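Local coordinates for protein N-alpha-acetyltransferase 35, NatC auxiliary subunit (Saccharomyces cerevisiae, PDB 6YGA) that serves as an auxiliary component of the NatC N-terminal acetyltransferase, which acetylates the N-terminal Met of the L-A virus Gag protein, at residues B[478-483]-B[540-545]; B[489-494]-B[533-538]. One frame throughout, in Å; residues are numbered along the deposited sequence.

Interaction 1. Residues B[478-483]-B[540-545]; sequences HLETFL and YLLKEI. With EDO (1,2-ethanediol), chain C; EDO (1,2-ethanediol), chain D.
Leu483 and Leu542 make the tightest fit: Leu542 CD2 lies 3.6 Å from Leu483 CB and 3.7 Å from the backbone oxygen Glu480 O, so this one methyl sits against both residues, nearly one turn apart on the facing helix. The delta methyl CD1 of Leu483 reaches past it to the root of Leu541, 3.8 Å from Leu541 CB, the two side chains crossing at about a right angle. Next along, Ile545 divides its branches. With CG1 anti to the backbone N (chi1 -167°), its CD1 meets Leu479 CD2 at 3.7 Å, while CG2 touches Leu483 CD1 and the CB and CG of Glu480 more loosely. The segments belong to helices 465-506 and 511-564, a long antiparallel helical hairpin within the NAA35-like, TPR-repeat family region; here the axes lie 9.7 Å apart, with 162° between their N-to-C directions. Leu479 also packs on Leu444 and Ile448 of helix 433-456, and Leu483 on Phe371 of helix 360-372. The Glu480 edge is looser and partly exposed. Its CG rests 3.8 Å from Leu542 CD2, and the bend at chi2 turns the carboxylate out of the apolar layer, where it has a weak hydrogen bond to Asn546 and a long, weak ion pair with Lys549. On the side of helix 511-564 turned from 478-483, Glu544 OE2 accepts hydrogen bonds from two 1,2-ethanediol molecules, probably from the crystallisation liquor.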
loop_
_atom_site.group_PDB
_atom_site.type_symbol
_atom_site.label_atom_id
_atom_site.label_comp_id
_atom_site.label_asym_id
_atom_site.label_seq_id
_atom_site.Cartn_x
_atom_site.Cartn_y
_atom_site.Cartn_z
ATOM N N HIS B 478 -1.060 31.473 0.157
ATOM C CA HIS B 478 -1.963 31.707 -0.965
ATOM C C HIS B 478 -3.369 31.205 -0.663
ATOM O O HIS B 478 -4.357 31.825 -1.077
ATOM C CB HIS B 478 -1.418 31.044 -2.230
ATOM C CG HIS B 478 -0.332 31.826 -2.900
ATOM N ND1 HIS B 478 -0.568 32.656 -3.974
ATOM C CD2 HIS B 478 0.996 31.907 -2.647
ATOM C CE1 HIS B 478 0.566 33.214 -4.355
ATOM N NE2 HIS B 478 1.531 32.777 -3.566
ATOM N N LEU B 479 -3.484 30.084 0.054
ATOM C CA LEU B 479 -4.808 29.587 0.412
ATOM C C LEU B 479 -5.501 30.523 1.395
ATOM O O LEU B 479 -6.711 30.754 1.291
ATOM C CB LEU B 479 -4.707 28.175 0.990
ATOM C CG LEU B 479 -6.041 27.532 1.372
ATOM C CD1 LEU B 479 -7.038 27.629 0.225
ATOM C CD2 LEU B 479 -5.836 26.085 1.775
ATOM N N GLU B 480 -4.752 31.080 2.349
ATOM C CA GLU B 480 -5.359 32.002 3.304
ATOM C C GLU B 480 -5.810 33.285 2.612
ATOM O O GLU B 480 -6.892 33.808 2.904
ATOM C CB GLU B 480 -4.384 32.309 4.440
ATOM C CG GLU B 480 -5.004 33.082 5.599
ATOM C CD GLU B 480 -4.154 34.257 6.035
ATOM O OE1 GLU B 480 -3.114 34.509 5.391
ATOM O OE2 GLU B 480 -4.527 34.930 7.019
ATOM N N THR B 481 -4.996 33.798 1.682
ATOM C CA THR B 481 -5.385 34.983 0.918
ATOM C C THR B 481 -6.645 34.720 0.104
ATOM O O THR B 481 -7.561 35.551 0.074
ATOM C CB THR B 481 -4.243 35.416 -0.001
ATOM O OG1 THR B 481 -3.103 35.791 0.783
ATOM C CG2 THR B 481 -4.666 36.594 -0.865
ATOM N N PHE B 482 -6.708 33.565 -0.560
ATOM C CA PHE B 482 -7.903 33.192 -1.309
ATOM C C PHE B 482 -9.114 33.069 -0.393
ATOM O O PHE B 482 -10.197 33.566 -0.719
ATOM C CB PHE B 482 -7.647 31.883 -2.059
ATOM C CG PHE B 482 -8.886 31.231 -2.605
ATOM C CD1 PHE B 482 -9.456 31.672 -3.792
ATOM C CD2 PHE B 482 -9.468 30.160 -1.943
ATOM C CE1 PHE B 482 -10.591 31.066 -4.299
ATOM C CE2 PHE B 482 -10.604 29.550 -2.445
ATOM C CZ PHE B 482 -11.165 30.002 -3.624
ATOM N N LEU B 483 -8.952 32.418 0.762
ATOM C CA LEU B 483 -10.081 32.263 1.675
ATOM C C LEU B 483 -10.521 33.604 2.251
ATOM O O LEU B 483 -11.719 33.831 2.459
ATOM C CB LEU B 483 -9.726 31.295 2.799
ATOM C CG LEU B 483 -9.611 29.819 2.430
ATOM C CD1 LEU B 483 -9.126 29.038 3.635
ATOM C CD2 LEU B 483 -10.941 29.269 1.920
ATOM N N TYR B 540 -13.801 28.859 10.015
ATOM C CA TYR B 540 -13.068 27.685 10.475
ATOM C C TYR B 540 -11.897 27.363 9.552
ATOM O O TYR B 540 -10.802 27.036 10.026
ATOM C CB TYR B 540 -14.011 26.487 10.585
ATOM C CG TYR B 540 -13.304 25.151 10.579
ATOM C CD1 TYR B 540 -12.508 24.760 11.646
ATOM C CD2 TYR B 540 -13.437 24.277 9.505
ATOM C CE1 TYR B 540 -11.857 23.538 11.645
ATOM C CE2 TYR B 540 -12.793 23.050 9.496
ATOM C CZ TYR B 540 -12.003 22.686 10.570
ATOM O OH TYR B 540 -11.353 21.470 10.576
ATOM N N LEU B 541 -12.108 27.447 8.236
ATOM C CA LEU B 541 -11.027 27.169 7.295
ATOM C C LEU B 541 -9.880 28.155 7.467
ATOM O O LEU B 541 -8.707 27.781 7.352
ATOM C CB LEU B 541 -11.553 27.207 5.861
ATOM C CG LEU B 541 -12.531 26.104 5.454
ATOM C CD1 LEU B 541 -12.989 26.307 4.020
ATOM C CD2 LEU B 541 -11.896 24.731 5.628
ATOM N N LEU B 542 -10.199 29.422 7.740
ATOM C CA LEU B 542 -9.152 30.413 7.958
ATOM C C LEU B 542 -8.358 30.103 9.219
ATOM O O LEU B 542 -7.130 30.244 9.238
ATOM C CB LEU B 542 -9.758 31.813 8.029
ATOM C CG LEU B 542 -10.097 32.445 6.679
ATOM C CD1 LEU B 542 -10.974 33.675 6.858
ATOM C CD2 LEU B 542 -8.817 32.804 5.944
ATOM N N LYS B 543 -9.041 29.670 10.283
ATOM C CA LYS B 543 -8.338 29.299 11.508
ATOM C C LYS B 543 -7.479 28.058 11.300
ATOM O O LYS B 543 -6.365 27.974 11.829
ATOM C CB LYS B 543 -9.333 29.072 12.646
ATOM C CG LYS B 543 -9.476 30.258 13.578
ATOM C CD LYS B 543 -9.880 29.822 14.977
ATOM C CE LYS B 543 -9.735 30.973 15.958
ATOM N NZ LYS B 543 -8.336 31.486 15.999
ATOM N N GLU B 544 -7.975 27.083 10.536
ATOM C CA GLU B 544 -7.189 25.876 10.308
ATOM C C GLU B 544 -5.979 26.159 9.429
ATOM O O GLU B 544 -4.880 25.664 9.704
ATOM C CB GLU B 544 -8.052 24.781 9.686
ATOM C CG GLU B 544 -7.260 23.522 9.375
ATOM C CD GLU B 544 -8.133 22.328 9.060
ATOM O OE1 GLU B 544 -8.925 22.405 8.097
ATOM O OE2 GLU B 544 -8.026 21.312 9.778
ATOM N N ILE B 545 -6.155 26.954 8.370
ATOM C CA ILE B 545 -5.038 27.212 7.467
ATOM C C ILE B 545 -3.993 28.094 8.140
ATOM O O ILE B 545 -2.797 27.983 7.846
ATOM C CB ILE B 545 -5.536 27.823 6.142
ATOM C CG1 ILE B 545 -4.421 27.796 5.097
ATOM C CG2 ILE B 545 -6.027 29.246 6.340
ATOM C CD1 ILE B 545 -3.861 26.405 4.849
HETATM C C1 EDO C . -3.757 22.403 10.839
HETATM O O1 EDO C . -2.814 21.705 10.012
HETATM C C2 EDO C . -4.974 21.531 11.113
HETATM O O2 EDO C . -5.403 20.883 9.911
HETATM C C1 EDO D . -7.872 16.722 8.657
HETATM O O1 EDO D . -6.805 15.964 8.075
HETATM C C2 EDO D . -7.535 18.206 8.588
HETATM O O2 EDO D . -8.643 18.975 9.072
#

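Interaction 2. Residues B[489-494]-B[533-538]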
loop_
_atom_site.group_PDB
_atom_site.type_symbol
_atom_site.label_atom_id
_atom_site.label_comp_id
_atom_site.label_asym_id
_atom_site.label_seq_id
_atom_site.Cartn_x
_atom_site.Cartn_y
_atom_site.Cartn_z
ATOM N N ASP B 489 -16.194 38.591 0.205
ATOM C CA ASP B 489 -17.330 38.603 -0.712
ATOM C C ASP B 489 -18.609 38.167 -0.010
ATOM O O ASP B 489 -19.682 38.737 -0.246
ATOM C CB ASP B 489 -17.052 37.702 -1.915
ATOM C CG ASP B 489 -16.029 38.293 -2.857
ATOM O OD1 ASP B 489 -15.652 39.466 -2.659
ATOM O OD2 ASP B 489 -15.602 37.587 -3.792
ATOM N N ILE B 490 -18.513 37.156 0.856
ATOM C CA ILE B 490 -19.674 36.725 1.630
ATOM C C ILE B 490 -20.172 37.862 2.511
ATOM O O ILE B 490 -21.374 38.150 2.567
ATOM C CB ILE B 490 -19.331 35.481 2.469
ATOM C CG1 ILE B 490 -18.908 34.321 1.565
ATOM C CG2 ILE B 490 -20.517 35.091 3.340
ATOM C CD1 ILE B 490 -19.990 33.867 0.610
ATOM N N GLU B 491 -19.251 38.525 3.217
ATOM C CA GLU B 491 -19.636 39.632 4.085
ATOM C C GLU B 491 -20.257 40.767 3.285
ATOM O O GLU B 491 -21.195 41.424 3.751
ATOM C CB GLU B 491 -18.422 40.122 4.875
ATOM C CG GLU B 491 -18.421 39.686 6.331
ATOM C CD GLU B 491 -19.466 40.416 7.154
ATOM O OE1 GLU B 491 -19.707 41.610 6.882
ATOM O OE2 GLU B 491 -20.045 39.798 8.071
ATOM N N SER B 492 -19.751 41.009 2.074
ATOM C CA SER B 492 -20.346 42.025 1.211
ATOM C C SER B 492 -21.790 41.678 0.862
ATOM O O SER B 492 -22.659 42.557 0.837
ATOM C CB SER B 492 -19.504 42.189 -0.054
ATOM O OG SER B 492 -20.210 42.906 -1.050
ATOM N N ASN B 493 -22.068 40.398 0.595
ATOM C CA ASN B 493 -23.439 39.984 0.310
ATOM C C ASN B 493 -24.314 40.094 1.553
ATOM O O ASN B 493 -25.486 40.480 1.460
ATOM C CB ASN B 493 -23.460 38.554 -0.236
ATOM C CG ASN B 493 -22.766 38.427 -1.581
ATOM O OD1 ASN B 493 -22.613 39.405 -2.309
ATOM N ND2 ASN B 493 -22.348 37.213 -1.918
ATOM N N ILE B 494 -23.763 39.755 2.723
ATOM C CA ILE B 494 -24.516 39.881 3.967
ATOM C C ILE B 494 -24.857 41.342 4.236
ATOM O O ILE B 494 -25.992 41.672 4.597
ATOM C CB ILE B 494 -23.733 39.254 5.138
ATOM C CG1 ILE B 494 -23.652 37.731 4.985
ATOM C CG2 ILE B 494 -24.371 39.621 6.473
ATOM C CD1 ILE B 494 -22.850 37.042 6.079
ATOM N N ALA B 533 -24.003 30.615 7.303
ATOM C CA ALA B 533 -23.363 29.316 7.479
ATOM C C ALA B 533 -22.043 29.253 6.720
ATOM O O ALA B 533 -21.036 28.761 7.242
ATOM C CB ALA B 533 -24.305 28.199 7.029
ATOM N N THR B 534 -22.032 29.749 5.480
ATOM C CA THR B 534 -20.793 29.797 4.712
ATOM C C THR B 534 -19.768 30.709 5.375
ATOM O O THR B 534 -18.578 30.377 5.432
ATOM C CB THR B 534 -21.089 30.256 3.283
ATOM O OG1 THR B 534 -21.887 29.266 2.623
ATOM C CG2 THR B 534 -19.803 30.461 2.497
ATOM N N LYS B 535 -20.210 31.857 5.897
ATOM C CA LYS B 535 -19.284 32.762 6.568
ATOM C C LYS B 535 -18.611 32.082 7.755
ATOM O O LYS B 535 -17.394 32.196 7.940
ATOM C CB LYS B 535 -20.019 34.024 7.017
ATOM C CG LYS B 535 -19.178 34.961 7.864
ATOM C CD LYS B 535 -20.019 36.081 8.448
ATOM C CE LYS B 535 -19.180 36.966 9.352
ATOM N NZ LYS B 535 -19.957 38.102 9.913
ATOM N N GLN B 536 -19.387 31.358 8.564
ATOM C CA GLN B 536 -18.817 30.673 9.718
ATOM C C GLN B 536 -17.988 29.464 9.306
ATOM O O GLN B 536 -17.034 29.105 10.005
ATOM C CB GLN B 536 -19.933 30.275 10.677
ATOM C CG GLN B 536 -20.669 31.482 11.223
ATOM C CD GLN B 536 -22.097 31.178 11.606
ATOM O OE1 GLN B 536 -22.398 30.110 12.140
ATOM N NE2 GLN B 536 -22.993 32.117 11.328
ATOM N N PHE B 537 -18.326 28.830 8.180
ATOM C CA PHE B 537 -17.484 27.763 7.650
ATOM C C PHE B 537 -16.129 28.306 7.208
ATOM O O PHE B 537 -15.083 27.750 7.562
ATOM C CB PHE B 537 -18.198 27.056 6.495
ATOM C CG PHE B 537 -17.349 26.038 5.777
ATOM C CD1 PHE B 537 -16.582 25.124 6.482
ATOM C CD2 PHE B 537 -17.339 25.984 4.394
ATOM C CE1 PHE B 537 -15.806 24.187 5.816
ATOM C CE2 PHE B 537 -16.569 25.049 3.725
ATOM C CZ PHE B 537 -15.804 24.149 4.438
ATOM N N LEU B 538 -16.127 29.398 6.438
ATOM C CA LEU B 538 -14.864 30.009 6.030
ATOM C C LEU B 538 -14.072 30.499 7.233
ATOM O O LEU B 538 -12.838 30.555 7.187
ATOM C CB LEU B 538 -15.118 31.162 5.059
ATOM C CG LEU B 538 -15.724 30.775 3.709
ATOM C CD1 LEU B 538 -16.066 32.007 2.891
ATOM C CD2 LEU B 538 -14.769 29.869 2.947
#
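Thr534 OG1 is gripped twice at the buried side of the contact, giving a hydrogen bond to the backbone oxygen Glu370 O and taking one from Gln530 NE2, while the methyl of the same side chain is left for Ile490. That division follows from the first torsion (chi1 -66°), which sets OG1 beside the Thr534 backbone N and CG2 anti to it, and Thr534 CG2 then stands 3.9 Å from Ile490 CD1. Ile490 is the central wedge. Its CG1 touches Leu538 CD1 at 3.9 Å, and its other branch, CG2, is equally far from Lys535 CB, so three residues of the opposing helix close around one isoleucine. The segments face each other on the two arms of an antiparallel helical hairpin, helices 465-506 and 511-564, with a local axis separation of 9.9 Å and 153° between their N-to-C directions. Leu531 of the second helix continues the apolar layer onto Ile490 and Ile494. Toward the partly exposed edge, Lys535 runs fully extended over the isoleucines, and its CD lies 3.8 Å from Ile494 CD1, the two side chains crossing at about a right angle. The chain ends in a salt bridge: Lys535 NZ meets Glu491 OE2 on the anti side of the carboxylate, 18° out of its plane. The modelled 2.5 Å between Lys535 NZ and Glu491 OE2 is shorter than usual, so its exact length is doubtful. Glu491, bent at chi2, brings OE2 to the ammonium group.

Followed from the N terminus, the chain runs along helix 465-506, passing first 478-483 and then 489-494, turns after residue 506, and comes back along helix 511-564 through 533-538 before 540-545. Interaction 2 therefore closes the inner loop, with 38 intervening residues, and interaction 1 the outer one, with 56; the loop of interaction 2 is nested inside that of interaction 1, and both are almost wholly helical. The centres of the two contacts are 13 Å apart on the same hairpin, and they meet where Leu483 CD2 packs 4.0 Å from Leu538 CD2, which joins the two apolar patches. Both contacts border the end of helix 360-372; interaction 1 also adjoins helix 433-456.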